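Local coordinates for VC0179-like protein (Escherichia coli, PDB 4XJ6) that probably joins ATP and GTP into cyclic GMP-AMP, as a bacterial homologue of cyclic GMP-AMP synthase, at residues T72-L77 with A83-L88; R49-D54 with E63-K68; T134-T139 with T150-L155; R106-G111 with Y195-E200. One frame throughout, in Å; residues are numbered along the deposited sequence.

Contact 1. Residues T72-L77 with A83-L88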
# COMPACT_ATOMS: atom_id res chain seq x y z
N THR A 72 27.57 5.14 12.29
CA THR A 72 26.70 5.13 11.12
C THR A 72 25.28 5.56 11.49
O THR A 72 25.04 6.08 12.58
CB THR A 72 26.65 3.74 10.47
OG1 THR A 72 25.91 2.84 11.31
CG2 THR A 72 28.05 3.19 10.27
N ASN A 73 24.33 5.34 10.58
CA ASN A 73 22.93 5.68 10.82
C ASN A 73 22.30 4.81 11.90
O ASN A 73 21.22 5.13 12.40
CB ASN A 73 22.12 5.56 9.52
CG ASN A 73 22.36 6.72 8.57
OD1 ASN A 73 21.82 7.80 8.75
ND2 ASN A 73 23.17 6.48 7.54
N VAL A 74 22.97 3.72 12.24
CA VAL A 74 22.51 2.81 13.29
C VAL A 74 22.46 3.53 14.64
O VAL A 74 21.80 3.08 15.57
CB VAL A 74 23.43 1.56 13.37
CG1 VAL A 74 22.96 0.56 14.43
CG2 VAL A 74 23.50 0.87 12.02
N ARG A 75 23.16 4.67 14.72
CA ARG A 75 23.07 5.59 15.85
C ARG A 75 21.64 5.82 16.34
O ARG A 75 21.41 5.95 17.54
CB ARG A 75 23.68 6.94 15.47
CG ARG A 75 25.18 7.05 15.63
CD ARG A 75 25.70 8.40 15.16
NE ARG A 75 25.59 8.57 13.71
CZ ARG A 75 24.84 9.50 13.12
NH1 ARG A 75 24.15 10.36 13.85
NH2 ARG A 75 24.79 9.57 11.80
N TYR A 76 20.70 5.86 15.41
CA TYR A 76 19.34 6.33 15.69
C TYR A 76 18.40 5.23 16.18
O TYR A 76 17.25 5.50 16.54
CB TYR A 76 18.77 7.01 14.45
CG TYR A 76 19.57 8.22 14.02
CD1 TYR A 76 19.60 9.37 14.80
CD2 TYR A 76 20.32 8.20 12.85
CE1 TYR A 76 20.34 10.47 14.42
CE2 TYR A 76 21.06 9.31 12.46
CZ TYR A 76 21.06 10.44 13.25
OH TYR A 76 21.80 11.53 12.86
N LEU A 77 18.87 3.98 16.18
CA LEU A 77 18.13 2.90 16.81
C LEU A 77 18.27 3.03 18.33
O LEU A 77 19.17 3.71 18.82
CB LEU A 77 18.64 1.54 16.35
CG LEU A 77 18.56 1.15 14.87
CD1 LEU A 77 19.25 -0.19 14.65
CD2 LEU A 77 17.12 1.09 14.41
N ALA A 83 22.68 -2.89 19.82
CA ALA A 83 23.37 -4.08 20.32
C ALA A 83 22.94 -5.31 19.54
O ALA A 83 23.76 -6.18 19.23
CB ALA A 83 23.09 -4.27 21.81
N ASP A 84 21.65 -5.38 19.22
CA ASP A 84 21.09 -6.52 18.50
C ASP A 84 21.66 -6.61 17.08
O ASP A 84 22.10 -7.67 16.64
CB ASP A 84 19.57 -6.44 18.45
CG ASP A 84 18.93 -7.74 18.02
OD1 ASP A 84 19.62 -8.78 18.01
OD2 ASP A 84 17.72 -7.72 17.69
N LEU A 85 21.65 -5.48 16.38
CA LEU A 85 22.19 -5.41 15.02
C LEU A 85 23.69 -5.70 15.02
O LEU A 85 24.21 -6.30 14.09
CB LEU A 85 21.92 -4.04 14.40
CG LEU A 85 22.33 -3.89 12.94
CD1 LEU A 85 21.65 -4.96 12.08
CD2 LEU A 85 22.00 -2.50 12.42
N ALA A 86 24.36 -5.26 16.08
CA ALA A 86 25.78 -5.53 16.25
C ALA A 86 26.02 -7.03 16.33
O ALA A 86 26.92 -7.56 15.67
CB ALA A 86 26.32 -4.84 17.50
N ARG A 87 25.21 -7.71 17.13
CA ARG A 87 25.30 -9.16 17.28
C ARG A 87 25.03 -9.88 15.96
O ARG A 87 25.80 -10.74 15.55
CB ARG A 87 24.34 -9.66 18.35
CG ARG A 87 24.73 -9.26 19.76
CD ARG A 87 23.91 -10.02 20.79
NE ARG A 87 22.49 -9.69 20.72
CZ ARG A 87 21.92 -8.70 21.40
NH1 ARG A 87 22.65 -7.93 22.19
NH2 ARG A 87 20.62 -8.47 21.28
N LEU A 88 23.93 -9.51 15.31
CA LEU A 88 23.52 -10.13 14.05
C LEU A 88 24.59 -10.03 12.97
O LEU A 88 24.87 -11.01 12.28
CB LEU A 88 22.23 -9.49 13.54
CG LEU A 88 20.98 -9.75 14.38
CD1 LEU A 88 19.83 -8.88 13.92
CD2 LEU A 88 20.60 -11.23 14.31

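Contact 2. Residues R49-D54 with E63-K68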
# COMPACT_ATOMS: atom_id res chain seq x y z
N ARG A 49 27.10 -3.18 5.31
CA ARG A 49 27.91 -4.09 4.51
C ARG A 49 29.39 -3.90 4.80
O ARG A 49 30.14 -4.87 4.92
CB ARG A 49 27.64 -3.89 3.02
CG ARG A 49 26.38 -4.58 2.52
CD ARG A 49 26.27 -4.48 1.01
NE ARG A 49 26.14 -3.10 0.56
CZ ARG A 49 26.38 -2.70 -0.68
NH1 ARG A 49 26.78 -3.58 -1.59
NH2 ARG A 49 26.23 -1.42 -1.01
N GLN A 50 29.81 -2.64 4.92
CA GLN A 50 31.20 -2.31 5.21
C GLN A 50 31.65 -2.92 6.53
O GLN A 50 32.74 -3.48 6.63
CB GLN A 50 31.39 -0.79 5.24
CG GLN A 50 32.83 -0.36 5.48
CD GLN A 50 33.76 -0.81 4.37
OE1 GLN A 50 34.54 -1.75 4.55
NE2 GLN A 50 33.69 -0.14 3.23
N VAL A 51 30.80 -2.80 7.55
CA VAL A 51 31.09 -3.37 8.86
C VAL A 51 31.07 -4.89 8.77
O VAL A 51 31.89 -5.57 9.38
CB VAL A 51 30.09 -2.87 9.93
CG1 VAL A 51 30.36 -3.54 11.27
CG2 VAL A 51 30.17 -1.35 10.06
N ALA A 52 30.13 -5.42 7.99
CA ALA A 52 30.04 -6.85 7.74
C ALA A 52 31.33 -7.37 7.10
O ALA A 52 31.77 -8.48 7.38
CB ALA A 52 28.84 -7.16 6.86
N ILE A 53 31.92 -6.55 6.23
CA ILE A 53 33.20 -6.88 5.62
C ILE A 53 34.29 -6.90 6.69
O ILE A 53 35.01 -7.88 6.83
CB ILE A 53 33.59 -5.87 4.52
CG1 ILE A 53 32.62 -5.97 3.34
CG2 ILE A 53 35.01 -6.13 4.03
CD1 ILE A 53 32.84 -4.92 2.27
N ASP A 54 34.38 -5.81 7.44
CA ASP A 54 35.43 -5.62 8.44
C ASP A 54 35.41 -6.70 9.53
O ASP A 54 36.46 -7.01 10.10
CB ASP A 54 35.30 -4.24 9.09
CG ASP A 54 35.46 -3.11 8.08
OD1 ASP A 54 36.03 -3.35 7.00
OD2 ASP A 54 35.01 -1.98 8.39
N GLU A 63 32.33 -5.68 20.46
CA GLU A 63 32.37 -4.29 20.89
C GLU A 63 32.83 -3.38 19.77
O GLU A 63 32.28 -2.30 19.57
CB GLU A 63 33.28 -4.14 22.12
CG GLU A 63 33.58 -2.69 22.51
CD GLU A 63 32.41 -1.98 23.18
OE1 GLU A 63 31.28 -2.51 23.14
OE2 GLU A 63 32.63 -0.89 23.73
N SER A 64 33.85 -3.82 19.03
CA SER A 64 34.36 -3.05 17.90
C SER A 64 33.29 -2.89 16.82
O SER A 64 33.23 -1.87 16.13
CB SER A 64 35.61 -3.71 17.32
OG SER A 64 36.72 -3.58 18.20
N VAL A 65 32.45 -3.91 16.68
CA VAL A 65 31.34 -3.88 15.74
C VAL A 65 30.30 -2.83 16.14
O VAL A 65 29.87 -2.02 15.32
CB VAL A 65 30.64 -5.25 15.63
CG1 VAL A 65 29.35 -5.14 14.83
CG2 VAL A 65 31.57 -6.27 14.98
N ARG A 66 29.92 -2.85 17.42
CA ARG A 66 28.91 -1.92 17.93
C ARG A 66 29.38 -0.48 17.82
O ARG A 66 28.60 0.42 17.49
CB ARG A 66 28.57 -2.25 19.38
CG ARG A 66 27.28 -1.61 19.88
CD ARG A 66 27.09 -1.82 21.37
NE ARG A 66 25.69 -1.63 21.76
CZ ARG A 66 25.16 -0.48 22.16
NH1 ARG A 66 25.91 0.61 22.23
NH2 ARG A 66 23.88 -0.42 22.50
N LEU A 67 30.66 -0.25 18.11
CA LEU A 67 31.23 1.09 18.08
C LEU A 67 31.32 1.62 16.66
O LEU A 67 31.18 2.82 16.43
CB LEU A 67 32.62 1.08 18.74
CG LEU A 67 32.65 0.74 20.23
CD1 LEU A 67 34.08 0.66 20.73
CD2 LEU A 67 31.85 1.76 21.03
N LYS A 68 31.57 0.74 15.70
CA LYS A 68 31.56 1.11 14.29
C LYS A 68 30.16 1.48 13.83
O LYS A 68 29.97 2.47 13.11
CB LYS A 68 32.11 -0.02 13.42
CG LYS A 68 33.63 -0.09 13.38
CD LYS A 68 34.10 -1.24 12.50
CE LYS A 68 35.61 -1.27 12.39
NZ LYS A 68 36.13 -0.11 11.62

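Contact 3. Residues T134-T139 with T150-L155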
# COMPACT_ATOMS: atom_id res chain seq x y z
N THR A 134 11.72 -2.81 -0.29
CA THR A 134 13.16 -3.02 -0.37
C THR A 134 13.45 -4.51 -0.57
O THR A 134 13.00 -5.35 0.21
CB THR A 134 13.88 -2.51 0.88
OG1 THR A 134 13.59 -1.12 1.06
CG2 THR A 134 15.39 -2.71 0.76
N TYR A 135 14.19 -4.83 -1.62
CA TYR A 135 14.48 -6.22 -1.97
C TYR A 135 15.96 -6.54 -1.82
O TYR A 135 16.81 -5.85 -2.37
CB TYR A 135 14.03 -6.51 -3.40
CG TYR A 135 12.54 -6.40 -3.64
CD1 TYR A 135 11.92 -5.16 -3.71
CD2 TYR A 135 11.77 -7.54 -3.84
CE1 TYR A 135 10.56 -5.06 -3.94
CE2 TYR A 135 10.41 -7.45 -4.07
CZ TYR A 135 9.81 -6.21 -4.12
OH TYR A 135 8.46 -6.11 -4.36
N MET A 136 16.27 -7.60 -1.08
CA MET A 136 17.65 -8.02 -0.91
C MET A 136 17.91 -9.35 -1.62
O MET A 136 17.38 -10.38 -1.21
CB MET A 136 18.01 -8.15 0.57
CG MET A 136 19.47 -8.49 0.82
SD MET A 136 20.60 -7.24 0.17
CE MET A 136 22.19 -8.01 0.47
N PRO A 137 18.72 -9.32 -2.68
CA PRO A 137 19.16 -10.54 -3.36
C PRO A 137 20.03 -11.41 -2.46
O PRO A 137 20.98 -10.92 -1.86
CB PRO A 137 19.97 -10.01 -4.56
CG PRO A 137 19.51 -8.60 -4.74
CD PRO A 137 19.21 -8.11 -3.36
N MET A 138 19.70 -12.69 -2.36
CA MET A 138 20.42 -13.60 -1.48
C MET A 138 20.12 -15.04 -1.83
O MET A 138 19.23 -15.32 -2.63
CB MET A 138 20.04 -13.34 -0.02
CG MET A 138 18.62 -13.79 0.32
SD MET A 138 18.13 -13.41 2.01
CE MET A 138 18.10 -11.62 1.96
N THR A 139 20.87 -15.96 -1.24
CA THR A 139 20.52 -17.37 -1.33
C THR A 139 19.18 -17.58 -0.63
O THR A 139 19.01 -17.22 0.54
CB THR A 139 21.59 -18.28 -0.69
OG1 THR A 139 22.84 -18.12 -1.37
CG2 THR A 139 21.16 -19.73 -0.78
N THR A 150 15.40 -10.39 11.03
CA THR A 150 15.57 -9.32 12.01
C THR A 150 16.62 -8.31 11.55
O THR A 150 16.45 -7.10 11.70
CB THR A 150 15.98 -9.87 13.38
OG1 THR A 150 14.97 -10.78 13.85
CG2 THR A 150 16.14 -8.75 14.39
N LEU A 151 17.71 -8.83 10.98
CA LEU A 151 18.79 -7.99 10.47
C LEU A 151 18.27 -7.01 9.43
O LEU A 151 18.48 -5.80 9.55
CB LEU A 151 19.90 -8.87 9.87
CG LEU A 151 21.29 -8.27 9.63
CD1 LEU A 151 22.32 -9.39 9.56
CD2 LEU A 151 21.35 -7.44 8.36
N LEU A 152 17.60 -7.54 8.42
CA LEU A 152 17.07 -6.74 7.32
C LEU A 152 16.02 -5.75 7.80
O LEU A 152 15.94 -4.62 7.31
CB LEU A 152 16.47 -7.65 6.25
CG LEU A 152 17.41 -8.72 5.69
CD1 LEU A 152 16.64 -9.69 4.81
CD2 LEU A 152 18.53 -8.06 4.91
N LEU A 153 15.21 -6.18 8.76
CA LEU A 153 14.17 -5.32 9.33
C LEU A 153 14.77 -4.17 10.13
O LEU A 153 14.27 -3.05 10.10
CB LEU A 153 13.22 -6.14 10.21
CG LEU A 153 12.23 -7.03 9.47
CD1 LEU A 153 11.46 -7.91 10.45
CD2 LEU A 153 11.28 -6.19 8.62
N LEU A 154 15.86 -4.46 10.84
CA LEU A 154 16.55 -3.43 11.62
C LEU A 154 17.26 -2.42 10.73
O LEU A 154 17.47 -1.28 11.12
CB LEU A 154 17.56 -4.07 12.58
CG LEU A 154 16.98 -4.67 13.86
CD1 LEU A 154 18.09 -5.26 14.72
CD2 LEU A 154 16.18 -3.63 14.63
N LEU A 155 17.62 -2.85 9.52
CA LEU A 155 18.25 -1.96 8.56
C LEU A 155 17.22 -1.01 7.94
O LEU A 155 17.53 0.13 7.63
CB LEU A 155 18.95 -2.75 7.46
CG LEU A 155 20.16 -3.58 7.91
CD1 LEU A 155 20.86 -4.18 6.71
CD2 LEU A 155 21.12 -2.74 8.74

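Contact 4. Residues R106-G111 with Y195-E200. With GH3 (3'-deoxy-guanosine-5'-triphosphate), chain D; GH3 (3'-deoxy-guanosine-5'-triphosphate), chain E.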
# COMPACT_ATOMS: atom_id res chain seq x y z
N ARG A 106 17.53 -3.72 -3.78
CA ARG A 106 16.80 -3.15 -4.90
C ARG A 106 15.49 -2.54 -4.40
O ARG A 106 15.01 -2.91 -3.32
CB ARG A 106 16.52 -4.20 -5.97
CG ARG A 106 17.46 -4.13 -7.18
CD ARG A 106 18.87 -4.59 -6.83
NE ARG A 106 19.73 -4.60 -8.00
CZ ARG A 106 20.97 -5.08 -8.02
NH1 ARG A 106 21.50 -5.62 -6.92
NH2 ARG A 106 21.69 -5.04 -9.14
N PHE A 107 14.93 -1.62 -5.16
CA PHE A 107 13.70 -0.94 -4.76
C PHE A 107 12.67 -0.96 -5.89
O PHE A 107 12.95 -0.54 -7.01
CB PHE A 107 13.98 0.50 -4.33
CG PHE A 107 15.03 0.61 -3.26
CD1 PHE A 107 14.68 0.48 -1.92
CD2 PHE A 107 16.35 0.85 -3.58
CE1 PHE A 107 15.64 0.59 -0.93
CE2 PHE A 107 17.31 0.96 -2.60
CZ PHE A 107 16.95 0.83 -1.27
N TRP A 108 11.47 -1.45 -5.57
CA TRP A 108 10.37 -1.47 -6.53
C TRP A 108 9.06 -1.14 -5.83
O TRP A 108 8.72 -1.73 -4.81
CB TRP A 108 10.27 -2.84 -7.22
CG TRP A 108 11.43 -3.14 -8.12
CD1 TRP A 108 11.81 -2.42 -9.22
CD2 TRP A 108 12.35 -4.23 -8.02
NE1 TRP A 108 12.91 -3.00 -9.80
CE2 TRP A 108 13.26 -4.11 -9.08
CE3 TRP A 108 12.49 -5.30 -7.13
CZ2 TRP A 108 14.30 -5.02 -9.29
CZ3 TRP A 108 13.53 -6.20 -7.33
CH2 TRP A 108 14.42 -6.05 -8.40
N THR A 109 8.33 -0.18 -6.40
CA THR A 109 7.06 0.25 -5.84
C THR A 109 5.94 -0.75 -6.16
O THR A 109 5.81 -1.22 -7.29
CB THR A 109 6.67 1.64 -6.36
OG1 THR A 109 7.73 2.57 -6.10
CG2 THR A 109 5.40 2.14 -5.68
N GLN A 110 5.15 -1.08 -5.14
CA GLN A 110 3.96 -1.89 -5.33
C GLN A 110 2.73 -1.05 -5.02
O GLN A 110 2.85 0.10 -4.59
CB GLN A 110 4.01 -3.14 -4.45
CG GLN A 110 3.81 -2.85 -2.97
CD GLN A 110 4.31 -3.96 -2.07
OE1 GLN A 110 5.48 -4.34 -2.12
NE2 GLN A 110 3.42 -4.48 -1.24
N GLY A 111 1.54 -1.60 -5.24
CA GLY A 111 0.33 -0.91 -4.86
C GLY A 111 -0.14 0.17 -5.82
O GLY A 111 0.26 0.20 -6.99
N TYR A 195 11.78 -7.39 1.51
CA TYR A 195 11.72 -8.67 0.80
C TYR A 195 13.08 -9.34 0.66
O TYR A 195 14.11 -8.68 0.54
CB TYR A 195 11.13 -8.47 -0.60
CG TYR A 195 9.71 -7.97 -0.61
CD1 TYR A 195 8.64 -8.85 -0.58
CD2 TYR A 195 9.44 -6.61 -0.66
CE1 TYR A 195 7.34 -8.40 -0.60
CE2 TYR A 195 8.14 -6.14 -0.69
CZ TYR A 195 7.10 -7.04 -0.65
OH TYR A 195 5.80 -6.58 -0.67
N ALA A 196 13.05 -10.67 0.66
CA ALA A 196 14.20 -11.47 0.28
C ALA A 196 13.89 -12.20 -1.03
O ALA A 196 12.82 -12.78 -1.18
CB ALA A 196 14.56 -12.46 1.37
N ILE A 197 14.82 -12.14 -1.97
CA ILE A 197 14.64 -12.75 -3.29
C ILE A 197 15.91 -13.47 -3.73
O ILE A 197 17.01 -13.11 -3.30
CB ILE A 197 14.25 -11.69 -4.34
CG1 ILE A 197 15.24 -10.53 -4.33
CG2 ILE A 197 12.83 -11.19 -4.09
CD1 ILE A 197 14.94 -9.45 -5.36
N PRO A 198 15.77 -14.51 -4.57
CA PRO A 198 16.93 -15.26 -5.08
C PRO A 198 17.92 -14.38 -5.81
O PRO A 198 17.53 -13.39 -6.42
CB PRO A 198 16.30 -16.27 -6.04
CG PRO A 198 14.93 -16.47 -5.52
CD PRO A 198 14.50 -15.13 -4.99
N LYS A 199 19.19 -14.75 -5.75
CA LYS A 199 20.27 -13.94 -6.31
C LYS A 199 20.66 -14.40 -7.71
O LYS A 199 21.52 -13.79 -8.36
CB LYS A 199 21.49 -13.99 -5.39
CG LYS A 199 22.11 -15.38 -5.29
CD LYS A 199 23.13 -15.44 -4.16
CE LYS A 199 24.00 -16.68 -4.27
NZ LYS A 199 23.20 -17.94 -4.18
N GLU A 200 20.04 -15.47 -8.18
CA GLU A 200 20.39 -16.09 -9.46
C GLU A 200 20.09 -15.17 -10.65
O GLU A 200 19.54 -14.08 -10.49
CB GLU A 200 19.64 -17.41 -9.63
CG GLU A 200 19.22 -18.08 -8.32
CD GLU A 200 20.40 -18.61 -7.51
OE1 GLU A 200 21.54 -18.63 -8.02
OE2 GLU A 200 20.17 -19.03 -6.35
PG GH3 D . -3.99 2.63 -1.54
O1G GH3 D . -5.19 2.75 -0.63
O2G GH3 D . -2.72 2.49 -0.74
O3G GH3 D . -3.89 3.87 -2.39
O3B GH3 D . -4.22 1.34 -2.48
PB GH3 D . -3.13 0.16 -2.61
O1B GH3 D . -3.34 -0.57 -3.91
O2B GH3 D . -1.72 0.69 -2.58
O3A GH3 D . -3.44 -0.84 -1.38
PA GH3 D . -2.44 -1.06 -0.15
O1A GH3 D . -3.24 -1.43 1.08
O2A GH3 D . -1.59 0.16 0.12
O5' GH3 D . -1.48 -2.28 -0.57
C5' GH3 D . -0.39 -2.09 -1.44
C4' GH3 D . 0.07 -3.45 -1.97
O4' GH3 D . 0.26 -4.33 -0.88
C3' GH3 D . -0.94 -4.11 -2.90
C2' GH3 D . -0.75 -5.58 -2.61
O2' GH3 D . 0.15 -6.14 -3.55
C1' GH3 D . -0.14 -5.65 -1.22
N9 GH3 D . -1.17 -6.07 -0.27
C8 GH3 D . -1.82 -5.24 0.61
N7 GH3 D . -2.70 -5.98 1.33
C5 GH3 D . -2.61 -7.27 0.92
C6 GH3 D . -3.27 -8.43 1.31
O6 GH3 D . -4.12 -8.38 2.20
N1 GH3 D . -2.97 -9.63 0.71
C2 GH3 D . -2.01 -9.68 -0.29
N2 GH3 D . -1.72 -10.84 -0.87
N3 GH3 D . -1.36 -8.52 -0.67
C4 GH3 D . -1.65 -7.34 -0.08
O3A GH3 E . -1.48 -1.51 7.00
PA GH3 E . -0.95 -3.02 6.82
O1A GH3 E . -2.07 -3.86 6.25
O2A GH3 E . -0.43 -3.60 8.11
O5' GH3 E . 0.21 -2.88 5.72
C5' GH3 E . 0.26 -1.76 4.86
C4' GH3 E . 1.31 -2.00 3.79
O4' GH3 E . 1.88 -3.28 3.97
C3' GH3 E . 0.77 -1.98 2.37
C2' GH3 E . 1.64 -2.98 1.64
O2' GH3 E . 2.70 -2.32 0.98
C1' GH3 E . 2.21 -3.88 2.72
N9 GH3 E . 1.51 -5.17 2.69
C8 GH3 E . 0.41 -5.46 3.46
N7 GH3 E . 0.03 -6.73 3.20
C5 GH3 E . 0.88 -7.25 2.28
C6 GH3 E . 0.93 -8.50 1.69
O6 GH3 E . 0.09 -9.35 1.98
N1 GH3 E . 1.92 -8.79 0.77
C2 GH3 E . 2.85 -7.82 0.46
N2 GH3 E . 3.80 -8.11 -0.43
N3 GH3 E . 2.80 -6.57 1.05
C4 GH3 E . 1.83 -6.29 1.96

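Contact 1. Residues T72-L77 with A83-L88
Leu85 pushes one methyl, CD2, at the forked end of Val74, and the fit is close: CG2 of Val74 lies 3.7 Å from CD2 of Leu85, and CG1 of Val74 is at 3.8 Å from the same carbon. The leucine can do this because its CG stands anti to the backbone N (chi1 -175°), which sends the branch off helix 79-90 towards the loop. Leu77 joins less firmly, its CD1 coming to 4.2 Å from CD2 of Leu85. One methyl therefore serves both loop residues, and all three side chains are buried.

The loop that offers these two side chains is a short 3-10 turn opened by an ST turn. OG1 of Thr72 accepts the N-H of Val74 at 3.2 Å in a fairly straight bond (162°) and is also hydrogen-bonded to Leu69 O at the end of helix 62-69. Backbone bonds from each residue to the third one before it then run through Arg75, Tyr76 and Leu77, and they turn Val74 and Leu77 to the same side, facing the helix.

The packing thins out at Leu77, and beyond it, on their more exposed sides, the segments bond within themselves or to other parts of the chain. On the helix, NH2 of Arg87 stands 3.4 Å from OD1 of Asp84 in a salt bridge and has a second carboxylate in Glu80. On the loop, exposed Arg75 reaches Tyr76 through a weak hydrogen bond, NH1 to OH at 2.8 Å, while the Tyr76 side chain touches Ser162 and Glu166 of helix 149-166.

Contact 2. Residues R49-D54 with E63-K68
Asp54 and Lys68 make the one polar link between these two helical segments, and it is a long one: OD2 of the aspartate stands 3.9 Å from NZ of the lysine. This is a salt bridge by charge rather than a tight hydrogen-bonded pair. The lysine chain is extended as far as CE and bends only at its last torsion (chi4 -68°); the bend turns NZ towards the carboxylate, and the two side chains cross at about a right angle. Both residues are partly exposed, so water probably weakens the attraction.

Further in, the contact turns apolar. Val51 divides its two methyls between two partners: CG1 meets CG1 of Val65 at 4.0 Å, and CG2 rests 4.1 Å from CB of Lys68, where the two side chains slide past each other in opposite directions. The lysine thus works at both ends, its first carbon against a valine and its charged tip against a carboxylate. Val51 and Val65 also mark the closest pair of CA atoms, 6.9 Å apart.

The axes of the two short segments run antiparallel at 159° and approach to 10.5 Å at the closest. At that spacing the contact rests on few side chains; the two helices form an antiparallel hairpin, closed by a short turn carrying Gln58 and Leu60. Both of those lie against Lys68, and Leu60 also touches Asp54. Beyond the hairpin, Val65 and Arg66 pack on Ala86 of helix 79-90, while Arg49, Ala52 and Ile53 lean on helix 94-102, so each arm of the pair is backed by a different neighbouring helix.

Contact 3. Residues T134-T139 with T150-L155
Leu152 spreads its two methyls over a pair of methionines on strand 128-138. CD1 of Leu152 meets CE of Met138 tip to tip at 3.7 Å, and CD2 lies 4.2 Å from CG of Met136. With nothing polar between the segments, the contact is pure van der Waals packing, and all three residues are buried.

The two methionines take part by different routes. Met138 places CG between its backbone N and carbonyl carbon (chi1 71°), then bends at its last torsion (chi3 67°), which delivers the end methyl to the leucine. Met136 touches with the near part of its chain; its thioether end leads off from helix 149-166, and the side chain also meets Phe45 of helix 24-57. Here the backbones remain well apart, the CA atoms of Met136 and Leu152 being 8.3 Å from each other.

Tyr135 belongs to the other side of the strand, where its ring stacks on Tyr195 and meets Trp108 edge to face. Neighbouring Leu155 continues the helix packing onto Leu85 and Phe45. The side chain of Leu152 is about 14 Å from a bound nucleotide, measured to its nearest atom. A helix laid over a face of a mixed sheet in this way fits the nucleotidyltransferase fold, whose strand 128-138 carries, near its start, the magnesium ligands Asp129 and Asp131.

Contact 4. Residues R106-G111 with Y195-E200
Gln110 and Tyr195 approach each other from opposite directions beside two bound nucleotides. The phenol OH of Tyr195 donates to OE1 of Gln110 at 2.7 Å, arriving in the carbonyl plane on a lone pair (C=O...donor angle 110°), with amide and ring planes 44° apart. The same hydroxyl of Tyr195 accepts from N2 of GH3 chain E, an atom lying at the edge of the tyrosine ring, in its plane; this bond is modelled so short that its exact length is doubtful. On the other arm of the amide, NE2 of Gln110 donates to the sugar oxygen O4' of GH3 chain D at 3.2 Å, and it also sits 3.2 Å from N3 of GH3 chain E. One glutamine thus touches both nucleotides, and its bond to the tyrosine helps fix which way the amide is turned. Next along, CA of Gly111, at positive phi, comes within 3.5 Å of O2B on the triphosphate of GH3 chain D.

The two strands are not direct neighbours in the sheet of this nucleotidyltransferase fold: strand 128-138 runs between them, hydrogen-bonded to both, and the side chains meet across it. Further from the nucleotides, a thinner contact repeats the crossing, with CD1 of Ile197 at the edge of the Trp108 ring, 4.1 Å from CZ3. Gln110 also touches Asp131, a magnesium ligand that is hydrogen-bonded to a nucleotide as well, and Pro257 of helix 257-271, which packs against Tyr195 too.

In the fold
Contact 1 touches both contact 2 and contact 3, which do not touch each other; contact 2 joins two helices, contact 1 a loop to a helix, and contact 3 a strand to a helix. Contact 2 is the most open to solvent and the only one of these three with a charged link; contacts 1 and 3 are buried and wholly apolar between their segments. Contact 3 uses strand 128-138, which contact 4 spans by joining the strands on its two sides. They lie on different faces of the same sheet, one greasy under a helix, the other aromatic and polar towards the ligands. Contact 3 is nested within the loop that contact 4 closes.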